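Local coordinates for probable glutathione S-transferase (Bordetella bronchiseptica RB50, PDB 3H1N), which probably conjugates the thiol of glutathione to electrophilic substrates, as glutathione S-transferases do, at residues Y26-G34 / R235-F243; Q142-R153 / R244-A252. One frame throughout, in Å; residues are numbered along the deposited sequence.

Contact 1 (Y26-G34 / R235-F243)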
ATOM      1  N   TYR B  26      16.051  -8.488   3.028  1.00  9.68           N
ATOM      2  CA  TYR B  26      15.577  -7.422   3.916  1.00 10.46           C
ATOM      3  C   TYR B  26      16.633  -7.062   4.959  1.00 11.19           C
ATOM      4  O   TYR B  26      17.422  -7.925   5.363  1.00 11.20           O
ATOM      5  CB  TYR B  26      14.244  -7.789   4.613  1.00 10.80           C
ATOM      6  CG  TYR B  26      13.675  -6.595   5.342  1.00 12.00           C
ATOM      7  CD1 TYR B  26      13.188  -5.503   4.623  1.00 10.44           C
ATOM      8  CD2 TYR B  26      13.691  -6.515   6.741  1.00 10.92           C
ATOM      9  CE1 TYR B  26      12.707  -4.363   5.265  1.00 12.15           C
ATOM     10  CE2 TYR B  26      13.206  -5.368   7.400  1.00 11.90           C
ATOM     11  CZ  TYR B  26      12.719  -4.301   6.646  1.00 13.76           C
ATOM     12  OH  TYR B  26      12.225  -3.164   7.245  1.00 14.89           O
ATOM     13  N   TRP B  27      16.624  -5.796   5.396  1.00 11.64           N
ATOM     14  CA  TRP B  27      17.549  -5.285   6.429  1.00 11.90           C
ATOM     15  C   TRP B  27      17.680  -6.240   7.611  1.00 11.80           C
ATOM     16  O   TRP B  27      16.682  -6.779   8.090  1.00 11.70           O
ATOM     17  CB  TRP B  27      17.092  -3.910   6.945  1.00 11.74           C
ATOM     18  CG  TRP B  27      16.891  -2.904   5.841  1.00 12.13           C
ATOM     19  CD1 TRP B  27      15.706  -2.418   5.381  1.00 12.21           C
ATOM     20  CD2 TRP B  27      17.918  -2.285   5.061  1.00 12.58           C
ATOM     21  NE1 TRP B  27      15.932  -1.526   4.339  1.00 12.48           N
ATOM     22  CE2 TRP B  27      17.283  -1.430   4.131  1.00 13.50           C
ATOM     23  CE3 TRP B  27      19.317  -2.369   5.057  1.00 13.37           C
ATOM     24  CZ2 TRP B  27      18.001  -0.669   3.205  1.00 14.83           C
ATOM     25  CZ3 TRP B  27      20.030  -1.605   4.134  1.00 15.61           C
ATOM     26  CH2 TRP B  27      19.362  -0.767   3.221  1.00 13.51           C
ATOM     27  N   ASP B  28      18.908  -6.446   8.069  1.00 12.21           N
ATOM     28  CA  ASP B  28      19.172  -7.180   9.307  1.00 12.32           C
ATOM     29  C   ASP B  28      18.953  -6.211  10.470  1.00 12.74           C
ATOM     30  O   ASP B  28      18.901  -5.002  10.258  1.00 12.78           O
ATOM     31  CB  ASP B  28      20.619  -7.698   9.301  1.00 12.60           C
ATOM     32  CG  ASP B  28      20.882  -8.796  10.348  1.00 12.85           C
ATOM     33  OD1 ASP B  28      19.967  -9.190  11.101  1.00 14.17           O
ATOM     34  OD2 ASP B  28      22.029  -9.276  10.414  1.00 13.01           O
ATOM     35  N   GLY B  29      18.818  -6.735  11.688  1.00 12.91           N
ATOM     36  CA  GLY B  29      18.800  -5.888  12.888  1.00 13.51           C
ATOM     37  C   GLY B  29      17.446  -5.585  13.513  1.00 13.52           C
ATOM     38  O   GLY B  29      17.343  -5.479  14.732  1.00 14.02           O
ATOM     39  N   ILE B  30      16.422  -5.432  12.672  1.00 13.54           N
ATOM     40  CA  ILE B  30      15.054  -5.114  13.089  1.00 13.81           C
ATOM     41  C   ILE B  30      14.098  -6.123  12.415  1.00 13.35           C
ATOM     42  O   ILE B  30      14.426  -6.636  11.335  1.00 13.63           O
ATOM     43  CB  ILE B  30      14.666  -3.659  12.658  1.00 14.33           C
ATOM     44  CG1 ILE B  30      14.800  -3.491  11.135  1.00 15.38           C
ATOM     45  CG2 ILE B  30      15.525  -2.638  13.402  1.00 15.36           C
ATOM     46  CD1 ILE B  30      14.089  -2.266  10.512  1.00 18.04           C
ATOM     47  N   PRO B  31      12.923  -6.411  13.036  1.00 12.58           N
ATOM     48  CA  PRO B  31      11.962  -7.262  12.323  1.00 11.78           C
ATOM     49  C   PRO B  31      11.456  -6.521  11.082  1.00 11.05           C
ATOM     50  O   PRO B  31      11.426  -7.095   9.991  1.00 10.67           O
ATOM     51  CB  PRO B  31      10.845  -7.485  13.345  1.00 12.18           C
ATOM     52  CG  PRO B  31      11.494  -7.246  14.690  1.00 12.20           C
ATOM     53  CD  PRO B  31      12.505  -6.161  14.432  1.00 13.00           C
ATOM     54  N   GLY B  32      11.095  -5.251  11.256  1.00 10.64           N
ATOM     55  CA  GLY B  32      10.713  -4.372  10.121  1.00 10.56           C
ATOM     56  C   GLY B  32       9.632  -4.908   9.189  1.00 11.10           C
ATOM     57  O   GLY B  32       8.792  -5.709   9.590  1.00 11.43           O
ATOM     58  N   ARG B  33       9.642  -4.452   7.935  1.00 11.16           N
ATOM     59  CA  ARG B  33       8.680  -4.902   6.926  0.50 11.66           C
ATOM     60  C   ARG B  33       8.908  -6.361   6.528  1.00 11.82           C
ATOM     61  O   ARG B  33       7.972  -7.065   6.109  1.00 12.39           O
ATOM     62  CB  ARG B  33       8.769  -4.014   5.676  0.50 11.04           C
ATOM     63  CG  ARG B  33       8.674  -2.523   5.956  0.50 12.38           C
ATOM     64  CD  ARG B  33       8.699  -1.694   4.674  0.50 11.57           C
ATOM     65  NE  ARG B  33       8.487  -0.268   4.935  0.50 14.09           N
ATOM     66  CZ  ARG B  33       8.774   0.702   4.064  0.50 14.49           C
ATOM     67  NH1 ARG B  33       9.305   0.402   2.889  0.50 14.12           N
ATOM     68  NH2 ARG B  33       8.547   1.976   4.371  0.50 14.64           N
ATOM     69  N   GLY B  34      10.158  -6.805   6.636  1.00 11.27           N
ATOM     70  CA  GLY B  34      10.525  -8.156   6.233  1.00 11.07           C
ATOM     71  C   GLY B  34       9.824  -9.207   7.075  1.00 11.50           C
ATOM     72  O   GLY B  34       9.546 -10.302   6.594  1.00 11.33           O
ATOM     73  N   ARG B 235      13.877 -14.894  14.983  1.00 16.24           N
ATOM     74  CA  ARG B 235      12.903 -13.886  15.364  0.50 16.25           C
ATOM     75  C   ARG B 235      13.604 -12.758  16.126  1.00 16.11           C
ATOM     76  O   ARG B 235      13.941 -12.913  17.298  1.00 15.75           O
ATOM     77  CB  ARG B 235      11.802 -14.517  16.226  0.50 16.25           C
ATOM     78  CG  ARG B 235      10.657 -13.582  16.588  0.50 17.30           C
ATOM     79  CD  ARG B 235      10.119 -13.901  17.970  0.50 18.09           C
ATOM     80  NE  ARG B 235       8.844 -13.241  18.233  0.50 20.61           N
ATOM     81  CZ  ARG B 235       8.123 -13.434  19.333  0.50 20.53           C
ATOM     82  NH1 ARG B 235       8.553 -14.266  20.272  0.50 20.99           N
ATOM     83  NH2 ARG B 235       6.970 -12.800  19.489  0.50 20.81           N
ATOM     84  N   LEU B 236      13.825 -11.628  15.452  1.00 15.23           N
ATOM     85  CA  LEU B 236      14.485 -10.488  16.082  1.00 14.74           C
ATOM     86  C   LEU B 236      13.480  -9.698  16.927  1.00 14.52           C
ATOM     87  O   LEU B 236      12.337  -9.502  16.498  1.00 14.64           O
ATOM     88  CB  LEU B 236      15.101  -9.574  15.009  1.00 14.71           C
ATOM     89  CG  LEU B 236      16.218 -10.186  14.150  1.00 14.77           C
ATOM     90  CD1 LEU B 236      16.802  -9.142  13.194  1.00 12.89           C
ATOM     91  CD2 LEU B 236      17.305 -10.756  15.013  1.00 14.42           C
ATOM     92  N   PRO B 237      13.903  -9.215  18.115  1.00 14.11           N
ATOM     93  CA  PRO B 237      12.994  -8.378  18.904  1.00 13.63           C
ATOM     94  C   PRO B 237      12.840  -6.986  18.275  1.00 13.32           C
ATOM     95  O   PRO B 237      13.686  -6.572  17.468  1.00 12.24           O
ATOM     96  CB  PRO B 237      13.697  -8.278  20.253  1.00 13.95           C
ATOM     97  CG  PRO B 237      15.151  -8.378  19.923  1.00 14.31           C
ATOM     98  CD  PRO B 237      15.252  -9.276  18.706  1.00 14.18           C
ATOM     99  N   PHE B 238      11.768  -6.278  18.632  1.00 12.98           N
ATOM    100  CA  PHE B 238      11.610  -4.892  18.197  1.00 12.94           C
ATOM    101  C   PHE B 238      12.719  -4.063  18.836  1.00 13.37           C
ATOM    102  O   PHE B 238      13.238  -4.415  19.897  1.00 13.85           O
ATOM    103  CB  PHE B 238      10.246  -4.331  18.609  1.00 12.40           C
ATOM    104  CG  PHE B 238       9.069  -5.125  18.096  1.00 11.42           C
ATOM    105  CD1 PHE B 238       8.704  -5.062  16.754  1.00 10.37           C
ATOM    106  CD2 PHE B 238       8.322  -5.926  18.960  1.00  9.82           C
ATOM    107  CE1 PHE B 238       7.606  -5.793  16.270  1.00 10.13           C
ATOM    108  CE2 PHE B 238       7.216  -6.659  18.490  1.00  9.33           C
ATOM    109  CZ  PHE B 238       6.866  -6.591  17.140  1.00  9.80           C
ATOM    110  N   GLY B 239      13.096  -2.981  18.174  1.00 13.87           N
ATOM    111  CA  GLY B 239      14.125  -2.086  18.682  1.00 14.45           C
ATOM    112  C   GLY B 239      13.947  -0.738  18.020  1.00 14.58           C
ATOM    113  O   GLY B 239      13.018  -0.001  18.337  1.00 14.63           O
ATOM    114  N   ASP B 240      14.829  -0.418  17.091  1.00 14.99           N
ATOM    115  CA  ASP B 240      14.735   0.864  16.404  1.00 15.62           C
ATOM    116  C   ASP B 240      14.332   0.691  14.954  1.00 15.02           C
ATOM    117  O   ASP B 240      14.938   1.261  14.042  1.00 15.27           O
ATOM    118  CB  ASP B 240      16.025   1.663  16.577  1.00 16.55           C
ATOM    119  CG  ASP B 240      16.257   2.039  18.020  1.00 19.75           C
ATOM    120  OD1 ASP B 240      15.746   3.092  18.463  1.00 23.50           O
ATOM    121  OD2 ASP B 240      16.911   1.250  18.727  1.00 23.64           O
ATOM    122  N   GLY B 241      13.274  -0.089  14.764  1.00 14.55           N
ATOM    123  CA  GLY B 241      12.679  -0.288  13.451  1.00 13.97           C
ATOM    124  C   GLY B 241      11.416   0.525  13.309  1.00 13.39           C
ATOM    125  O   GLY B 241      11.393   1.711  13.631  1.00 13.69           O
ATOM    126  N   ILE B 242      10.363  -0.131  12.833  1.00 12.84           N
ATOM    127  CA  ILE B 242       9.039   0.469  12.643  1.00 12.24           C
ATOM    128  C   ILE B 242       8.340   0.712  13.982  1.00 11.92           C
ATOM    129  O   ILE B 242       7.886   1.825  14.247  1.00 11.04           O
ATOM    130  CB  ILE B 242       8.158  -0.448  11.749  1.00 12.71           C
ATOM    131  CG1 ILE B 242       8.685  -0.430  10.314  1.00 13.33           C
ATOM    132  CG2 ILE B 242       6.656  -0.033  11.793  1.00 11.98           C
ATOM    133  CD1 ILE B 242       8.024  -1.439   9.428  1.00 14.84           C
ATOM    134  N   PHE B 243       8.279  -0.338  14.813  1.00 10.83           N
ATOM    135  CA  PHE B 243       7.594  -0.310  16.110  1.00 11.02           C
ATOM    136  C   PHE B 243       8.597   0.011  17.229  1.00 10.63           C
ATOM    137  O   PHE B 243       9.450  -0.810  17.575  1.00 10.22           O
ATOM    138  CB  PHE B 243       6.862  -1.643  16.372  1.00 11.19           C
ATOM    139  CG  PHE B 243       5.852  -2.005  15.298  1.00 11.43           C
ATOM    140  CD1 PHE B 243       4.598  -1.403  15.279  1.00 11.38           C
ATOM    141  CD2 PHE B 243       6.164  -2.946  14.304  1.00 10.46           C
ATOM    142  CE1 PHE B 243       3.651  -1.729  14.303  1.00 11.31           C
ATOM    143  CE2 PHE B 243       5.227  -3.277  13.311  1.00 11.34           C
ATOM    144  CZ  PHE B 243       3.968  -2.662  13.307  1.00 11.27           C
TER
HETATM  145  O   HOH W   1      16.321  -6.543  17.006  1.00 23.04           O

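Contact 2 (Q142-R153 / R244-A252)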
ATOM      1  N   GLN B 142      11.190  15.197  17.475  1.00 10.88           N
ATOM      2  CA  GLN B 142      10.450  14.737  18.655  1.00 11.41           C
ATOM      3  C   GLN B 142       9.205  15.578  18.985  1.00 11.15           C
ATOM      4  O   GLN B 142       8.168  15.032  19.339  1.00 11.07           O
ATOM      5  CB  GLN B 142      11.354  14.644  19.894  1.00 11.84           C
ATOM      6  CG  GLN B 142      10.639  13.946  21.056  1.00 12.91           C
ATOM      7  CD  GLN B 142      11.318  14.130  22.401  1.00 14.80           C
ATOM      8  OE1 GLN B 142      11.810  15.215  22.727  1.00 16.41           O
ATOM      9  NE2 GLN B 142      11.329  13.069  23.202  1.00 14.41           N
ATOM     10  N   ASP B 143       9.316  16.898  18.882  1.00 11.14           N
ATOM     11  CA  ASP B 143       8.174  17.784  19.147  1.00 11.14           C
ATOM     12  C   ASP B 143       6.997  17.474  18.219  1.00 10.76           C
ATOM     13  O   ASP B 143       5.829  17.467  18.645  1.00  9.59           O
ATOM     14  CB  ASP B 143       8.571  19.258  18.994  1.00 11.79           C
ATOM     15  CG  ASP B 143       9.677  19.674  19.955  1.00 13.89           C
ATOM     16  OD1 ASP B 143       9.876  19.012  20.995  1.00 17.24           O
ATOM     17  OD2 ASP B 143      10.349  20.683  19.668  1.00 18.54           O
ATOM     18  N   VAL B 144       7.314  17.251  16.948  1.00  9.71           N
ATOM     19  CA  VAL B 144       6.300  16.875  15.959  1.00  8.61           C
ATOM     20  C   VAL B 144       5.733  15.486  16.310  1.00  8.53           C
ATOM     21  O   VAL B 144       4.513  15.284  16.289  1.00  8.38           O
ATOM     22  CB  VAL B 144       6.866  16.905  14.532  1.00  8.79           C
ATOM     23  CG1 VAL B 144       5.783  16.534  13.520  1.00  6.39           C
ATOM     24  CG2 VAL B 144       7.439  18.302  14.223  1.00  7.33           C
ATOM     25  N   ALA B 145       6.617  14.559  16.686  1.00  7.30           N
ATOM     26  CA  ALA B 145       6.201  13.207  17.066  1.00  7.85           C
ATOM     27  C   ALA B 145       5.159  13.228  18.200  1.00  7.70           C
ATOM     28  O   ALA B 145       4.191  12.475  18.162  1.00  7.47           O
ATOM     29  CB  ALA B 145       7.407  12.360  17.466  1.00  7.56           C
ATOM     30  N   LEU B 146       5.347  14.102  19.187  1.00  7.61           N
ATOM     31  CA  LEU B 146       4.392  14.210  20.303  1.00  8.29           C
ATOM     32  C   LEU B 146       2.976  14.560  19.794  1.00  8.86           C
ATOM     33  O   LEU B 146       1.964  14.008  20.266  1.00  8.46           O
ATOM     34  CB  LEU B 146       4.865  15.262  21.316  1.00  8.78           C
ATOM     35  CG  LEU B 146       6.127  14.949  22.127  1.00  9.88           C
ATOM     36  CD1 LEU B 146       6.647  16.221  22.780  1.00 11.68           C
ATOM     37  CD2 LEU B 146       5.876  13.848  23.179  1.00  8.88           C
ATOM     38  N   ARG B 147       2.927  15.462  18.811  1.00  8.28           N
ATOM     39  CA  ARG B 147       1.671  15.885  18.209  1.00  8.51           C
ATOM     40  C   ARG B 147       1.035  14.760  17.395  1.00  9.01           C
ATOM     41  O   ARG B 147      -0.157  14.458  17.563  1.00  9.08           O
ATOM     42  CB  ARG B 147       1.896  17.127  17.341  1.00  7.86           C
ATOM     43  CG  ARG B 147       2.254  18.373  18.161  1.00  7.46           C
ATOM     44  CD  ARG B 147       2.575  19.570  17.291  1.00 10.09           C
ATOM     45  NE  ARG B 147       1.429  19.989  16.489  1.00  9.02           N
ATOM     46  CZ  ARG B 147       1.482  20.879  15.499  1.00 11.24           C
ATOM     47  NH1 ARG B 147       2.622  21.471  15.171  1.00 12.16           N
ATOM     48  NH2 ARG B 147       0.382  21.192  14.840  1.00 11.20           N
ATOM     49  N   ARG B 148       1.827  14.139  16.520  1.00  8.88           N
ATOM     50  CA  ARG B 148       1.338  13.013  15.726  1.00  9.52           C
ATOM     51  C   ARG B 148       0.873  11.832  16.588  1.00  9.40           C
ATOM     52  O   ARG B 148      -0.160  11.216  16.291  1.00  9.64           O
ATOM     53  CB  ARG B 148       2.406  12.557  14.722  1.00  9.12           C
ATOM     54  CG  ARG B 148       1.929  11.385  13.879  1.00 11.77           C
ATOM     55  CD  ARG B 148       2.293  11.513  12.427  1.00 11.41           C
ATOM     56  NE  ARG B 148       1.688  10.416  11.669  1.00 12.72           N
ATOM     57  CZ  ARG B 148       1.593  10.376  10.344  1.00 14.48           C
ATOM     58  NH1 ARG B 148       2.057  11.376   9.599  1.00 16.00           N
ATOM     59  NH2 ARG B 148       1.012   9.334   9.762  1.00 15.88           N
ATOM     60  N   ALA B 149       1.622  11.530  17.656  1.00  9.39           N
ATOM     61  CA  ALA B 149       1.278  10.453  18.577  1.00  9.59           C
ATOM     62  C   ALA B 149      -0.099  10.620  19.230  1.00 10.10           C
ATOM     63  O   ALA B 149      -0.849   9.644  19.373  1.00  8.68           O
ATOM     64  CB  ALA B 149       2.379  10.275  19.665  1.00  9.30           C
ATOM     65  N   ALA B 150      -0.439  11.857  19.591  1.00 10.60           N
ATOM     66  CA  ALA B 150      -1.735  12.124  20.205  1.00 11.59           C
ATOM     67  C   ALA B 150      -2.870  11.708  19.264  1.00 12.09           C
ATOM     68  O   ALA B 150      -3.814  11.076  19.704  1.00 12.34           O
ATOM     69  CB  ALA B 150      -1.866  13.585  20.632  1.00 11.83           C
ATOM     70  N   ASP B 151      -2.755  12.010  17.975  1.00 11.81           N
ATOM     71  CA  ASP B 151      -3.768  11.579  16.997  1.00 12.19           C
ATOM     72  C   ASP B 151      -3.747  10.065  16.730  1.00 11.59           C
ATOM     73  O   ASP B 151      -4.800   9.430  16.588  1.00 11.28           O
ATOM     74  CB  ASP B 151      -3.614  12.348  15.681  1.00 12.28           C
ATOM     75  CG  ASP B 151      -4.744  12.050  14.692  1.00 14.32           C
ATOM     76  OD1 ASP B 151      -5.922  12.309  15.028  1.00 15.83           O
ATOM     77  OD2 ASP B 151      -4.455  11.546  13.581  1.00 14.62           O
ATOM     78  N   PHE B 152      -2.555   9.487  16.660  1.00 10.73           N
ATOM     79  CA  PHE B 152      -2.435   8.070  16.353  1.00 10.41           C
ATOM     80  C   PHE B 152      -3.096   7.278  17.491  1.00 10.61           C
ATOM     81  O   PHE B 152      -3.893   6.358  17.244  1.00  9.90           O
ATOM     82  CB  PHE B 152      -0.960   7.686  16.184  1.00 10.60           C
ATOM     83  CG  PHE B 152      -0.727   6.215  15.840  1.00 10.32           C
ATOM     84  CD1 PHE B 152      -1.105   5.706  14.599  1.00 11.98           C
ATOM     85  CD2 PHE B 152      -0.102   5.361  16.743  1.00 11.43           C
ATOM     86  CE1 PHE B 152      -0.887   4.363  14.264  1.00 10.81           C
ATOM     87  CE2 PHE B 152       0.137   4.008  16.420  1.00 10.99           C
ATOM     88  CZ  PHE B 152      -0.257   3.506  15.187  1.00 12.65           C
ATOM     89  N   ARG B 153      -2.806   7.668  18.731  1.00 10.64           N
ATOM     90  CA  ARG B 153      -3.401   6.982  19.901  1.00 11.45           C
ATOM     91  C   ARG B 153      -4.907   7.208  19.964  1.00 11.68           C
ATOM     92  O   ARG B 153      -5.657   6.262  20.191  1.00 12.35           O
ATOM     93  CB  ARG B 153      -2.806   7.452  21.247  1.00 11.17           C
ATOM     94  CG  ARG B 153      -1.369   7.037  21.556  1.00 13.60           C
ATOM     95  CD  ARG B 153      -0.940   7.450  22.985  1.00 12.66           C
ATOM     96  NE  ARG B 153      -1.473   8.762  23.392  1.00 16.14           N
ATOM     97  CZ  ARG B 153      -0.858   9.934  23.214  1.00 17.94           C
ATOM     98  NH1 ARG B 153      -1.448  11.051  23.603  1.00 18.97           N
ATOM     99  NH2 ARG B 153       0.344  10.000  22.652  1.00 18.21           N
ATOM    100  N   ARG B 244       8.519   1.233  17.750  1.00 10.33           N
ATOM    101  CA  ARG B 244       9.498   1.722  18.709  1.00  9.97           C
ATOM    102  C   ARG B 244       8.808   2.150  19.983  1.00  9.74           C
ATOM    103  O   ARG B 244       7.838   2.911  19.954  1.00  9.92           O
ATOM    104  CB  ARG B 244      10.297   2.906  18.154  1.00  9.86           C
ATOM    105  CG  ARG B 244      11.124   2.616  16.899  1.00 11.27           C
ATOM    106  CD  ARG B 244      11.986   3.816  16.553  1.00  9.36           C
ATOM    107  NE  ARG B 244      12.731   3.654  15.308  1.00 11.35           N
ATOM    108  CZ  ARG B 244      13.683   4.493  14.885  1.00 13.14           C
ATOM    109  NH1 ARG B 244      14.051   5.528  15.629  1.00 11.55           N
ATOM    110  NH2 ARG B 244      14.295   4.280  13.724  1.00 13.80           N
ATOM    111  N   HIS B 245       9.323   1.682  21.108  1.00  9.65           N
ATOM    112  CA  HIS B 245       8.768   2.090  22.394  1.00  9.58           C
ATOM    113  C   HIS B 245       9.390   3.396  22.899  1.00 10.07           C
ATOM    114  O   HIS B 245      10.502   3.408  23.419  1.00 11.07           O
ATOM    115  CB  HIS B 245       8.917   0.976  23.437  1.00  9.57           C
ATOM    116  CG  HIS B 245       8.454   1.377  24.804  1.00  9.01           C
ATOM    117  ND1 HIS B 245       7.249   2.008  25.022  1.00 10.23           N
ATOM    118  CD2 HIS B 245       9.045   1.267  26.016  1.00 10.47           C
ATOM    119  CE1 HIS B 245       7.112   2.262  26.310  1.00  8.42           C
ATOM    120  NE2 HIS B 245       8.184   1.814  26.936  1.00 12.28           N
ATOM    121  N   TYR B 246       8.646   4.489  22.749  1.00 10.51           N
ATOM    122  CA  TYR B 246       9.005   5.782  23.311  1.00 10.80           C
ATOM    123  C   TYR B 246       7.938   6.152  24.343  1.00 10.87           C
ATOM    124  O   TYR B 246       6.801   6.417  23.981  1.00 11.23           O
ATOM    125  CB  TYR B 246       9.033   6.839  22.194  1.00 10.92           C
ATOM    126  CG  TYR B 246      10.161   6.663  21.201  1.00 12.19           C
ATOM    127  CD1 TYR B 246      11.495   6.632  21.626  1.00 13.10           C
ATOM    128  CD2 TYR B 246       9.897   6.551  19.835  1.00 11.37           C
ATOM    129  CE1 TYR B 246      12.540   6.479  20.711  1.00 14.75           C
ATOM    130  CE2 TYR B 246      10.935   6.408  18.907  1.00 14.76           C
ATOM    131  CZ  TYR B 246      12.253   6.375  19.351  1.00 14.18           C
ATOM    132  OH  TYR B 246      13.276   6.236  18.438  1.00 13.40           O
ATOM    133  N   PRO B 247       8.286   6.133  25.640  1.00 11.67           N
ATOM    134  CA  PRO B 247       7.281   6.448  26.671  1.00 11.51           C
ATOM    135  C   PRO B 247       6.553   7.782  26.408  1.00 11.29           C
ATOM    136  O   PRO B 247       5.338   7.884  26.646  1.00 10.90           O
ATOM    137  CB  PRO B 247       8.115   6.512  27.954  1.00 11.80           C
ATOM    138  CG  PRO B 247       9.263   5.579  27.691  1.00 12.32           C
ATOM    139  CD  PRO B 247       9.594   5.792  26.228  1.00 11.45           C
ATOM    140  N   GLU B 248       7.274   8.774  25.879  1.00 10.97           N
ATOM    141  CA  GLU B 248       6.694  10.105  25.627  1.00 10.63           C
ATOM    142  C   GLU B 248       5.591  10.134  24.556  1.00 10.75           C
ATOM    143  O   GLU B 248       4.751  11.043  24.545  1.00  9.43           O
ATOM    144  CB  GLU B 248       7.790  11.145  25.331  1.00 11.33           C
ATOM    145  CG  GLU B 248       8.567  10.937  24.022  1.00 10.27           C
ATOM    146  CD  GLU B 248       9.796  10.049  24.165  1.00 11.33           C
ATOM    147  OE1 GLU B 248       9.875   9.213  25.109  1.00 11.46           O
ATOM    148  OE2 GLU B 248      10.696  10.171  23.305  1.00 10.70           O
ATOM    149  N   LEU B 249       5.588   9.129  23.679  1.00 10.36           N
ATOM    150  CA  LEU B 249       4.564   8.999  22.654  1.00 10.31           C
ATOM    151  C   LEU B 249       3.361   8.146  23.091  1.00 10.76           C
ATOM    152  O   LEU B 249       2.336   8.139  22.415  1.00 11.18           O
ATOM    153  CB  LEU B 249       5.186   8.447  21.357  1.00 10.05           C
ATOM    154  CG  LEU B 249       6.378   9.230  20.783  1.00 11.01           C
ATOM    155  CD1 LEU B 249       6.723   8.708  19.389  1.00  9.35           C
ATOM    156  CD2 LEU B 249       6.085  10.730  20.730  1.00  7.96           C
ATOM    157  N   ASP B 250       3.479   7.456  24.233  1.00 10.81           N
ATOM    158  CA  ASP B 250       2.409   6.601  24.745  1.00 11.20           C
ATOM    159  C   ASP B 250       1.446   7.413  25.655  1.00 12.00           C
ATOM    160  O   ASP B 250       1.683   8.589  25.954  1.00 11.99           O
ATOM    161  CB  ASP B 250       3.040   5.419  25.518  1.00 11.34           C
ATOM    162  CG  ASP B 250       2.140   4.173  25.598  1.00 10.79           C
ATOM    163  OD1 ASP B 250       1.041   4.138  25.023  1.00  8.48           O
ATOM    164  OD2 ASP B 250       2.554   3.203  26.272  1.00  8.99           O
ATOM    165  N   GLY B 251       0.346   6.791  26.054  1.00 12.35           N
ATOM    166  CA  GLY B 251      -0.616   7.400  26.982  1.00 13.08           C
ATOM    167  C   GLY B 251      -1.858   6.536  27.103  1.00 13.26           C
ATOM    168  O   GLY B 251      -2.102   5.682  26.254  1.00 12.80           O
ATOM    169  N   ALA B 252      -2.661   6.772  28.140  1.00 13.72           N
ATOM    170  CA  ALA B 252      -3.896   6.007  28.341  1.00 13.94           C
ATOM    171  C   ALA B 252      -4.874   6.222  27.183  1.00 14.46           C
ATOM    172  O   ALA B 252      -5.611   5.313  26.785  1.00 14.59           O
ATOM    173  CB  ALA B 252      -4.548   6.365  29.681  1.00 14.12           C
ATOM    174  OXT ALA B 252      -4.946   7.306  26.603  1.00 14.50           O
TER

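Contact 1 (Y26-G34 / R235-F243)
Pro31 lies in the bend of the 235-243 loop with the far edge of its ring against the backbone: CG sits 3.0 Å from Leu236 O, and CD 3.3 Å from Pro237 O. Beyond them the Phe238 ring comes up obliquely, CD1 reaching the same CG at 4.1 Å, while His190 and His197 meet that ring from elsewhere. Leu236 lays its CD1 methyl against the Gly29 backbone, 3.5 Å from Gly29 N. Ile30 lies over the backbone of Gly241, its CG2 3.7 Å from Gly241 N; a glycine there lets the two loops come close. Further on, the end of Ile242 crosses Arg33 at about a right angle. The CG1 branch of Ile242, anti to the carbonyl carbon (chi1 -70°), carries its CD1 methyl toward the Arg33 chain, 3.7 Å from Arg33 CG. Within 26-34, Tyr26 OH accepts a bond from Arg33 N (3.0 Å, 154°), tying the bend together. No direct hydrogen bond crosses between the loops; a water donates to both Gly29 O and Pro237 O. Cohesion therefore rests on van der Waals packing, much of it side chain against backbone, with one water bridging two carbonyls.

Contact 2 (Q142-R153 / R244-A252)
The C-terminal tail of the chain returns to the first turns of helix 142-167, a long helix of the all-helical glutathione S-transferase domain, and lays a short 3-10 turn, 247-249, along it. Leu249 is the apolar centre. Its side chain rests on the small residues of one helix face, CB against Ala149 CB at 3.8 Å and CD2 against Ala145 CB at 3.9 Å, and Leu146 flanks it, sending CD2 to within 3.3 Å of Glu248 O. Two alanines one turn apart let the backbones approach closely.

A polar bond lies at each end of this patch. At the start of the helix, Gln142 stretches out beyond CG and donates from NE2 to Glu248 OE2 (3.0 Å, 145°). The acceptor lies in the amide plane, yet the donor stands above the carboxylate, the two planes being 88° apart. The stronger partner of that oxygen is Tyr138 OH, which lies outside the two segments. One turn past Ala149, Arg153 bends at chi3 (-38°) and brings NH2 to Leu249 O at 2.7 Å, approaching from above the carbonyl plane. Carbonyl oxygens lie over the two faces of its guanidinium, both offset toward the rim: Ala149 O on one and Asp250 O on the other. Arg153 CD packs 3.4 Å from Gly251 N. Asp250 turns away from the helix, its carboxylate accepting from the backbone N of Arg201 and of Arg202 at the start of helix 200-206.

On another side of helix 142-167, Val144, Arg147 and Arg148 meet the second subunit. A tail whose leucine rests on two helix alanines, with a hydrogen bond on either flank, is an example of a C-terminal tail packed onto the helical bundle of a glutathione S-transferase subunit.

The segments alternate along the chain: 26-34, then 142-153, then 235-243 running directly into 244-252. One continuous tail after helix 224-230 thus serves both contacts, whose centres are about 20 Å apart. In contact 1 it meets the loop between strand 22-25 and helix 34-43, in the thioredoxin-like N-terminal part; in contact 2 it reaches helix 142-167, much farther from the centre of the chain. The two touch where they join, Gly239 O lying 3.5 Å from Arg244 CG. Passing beside helices 105-127 and 183-198 on the way, the tail links the sheet-containing part to the helical domain, so the chain's end touches both parts of the subunit, joining regions distant in sequence.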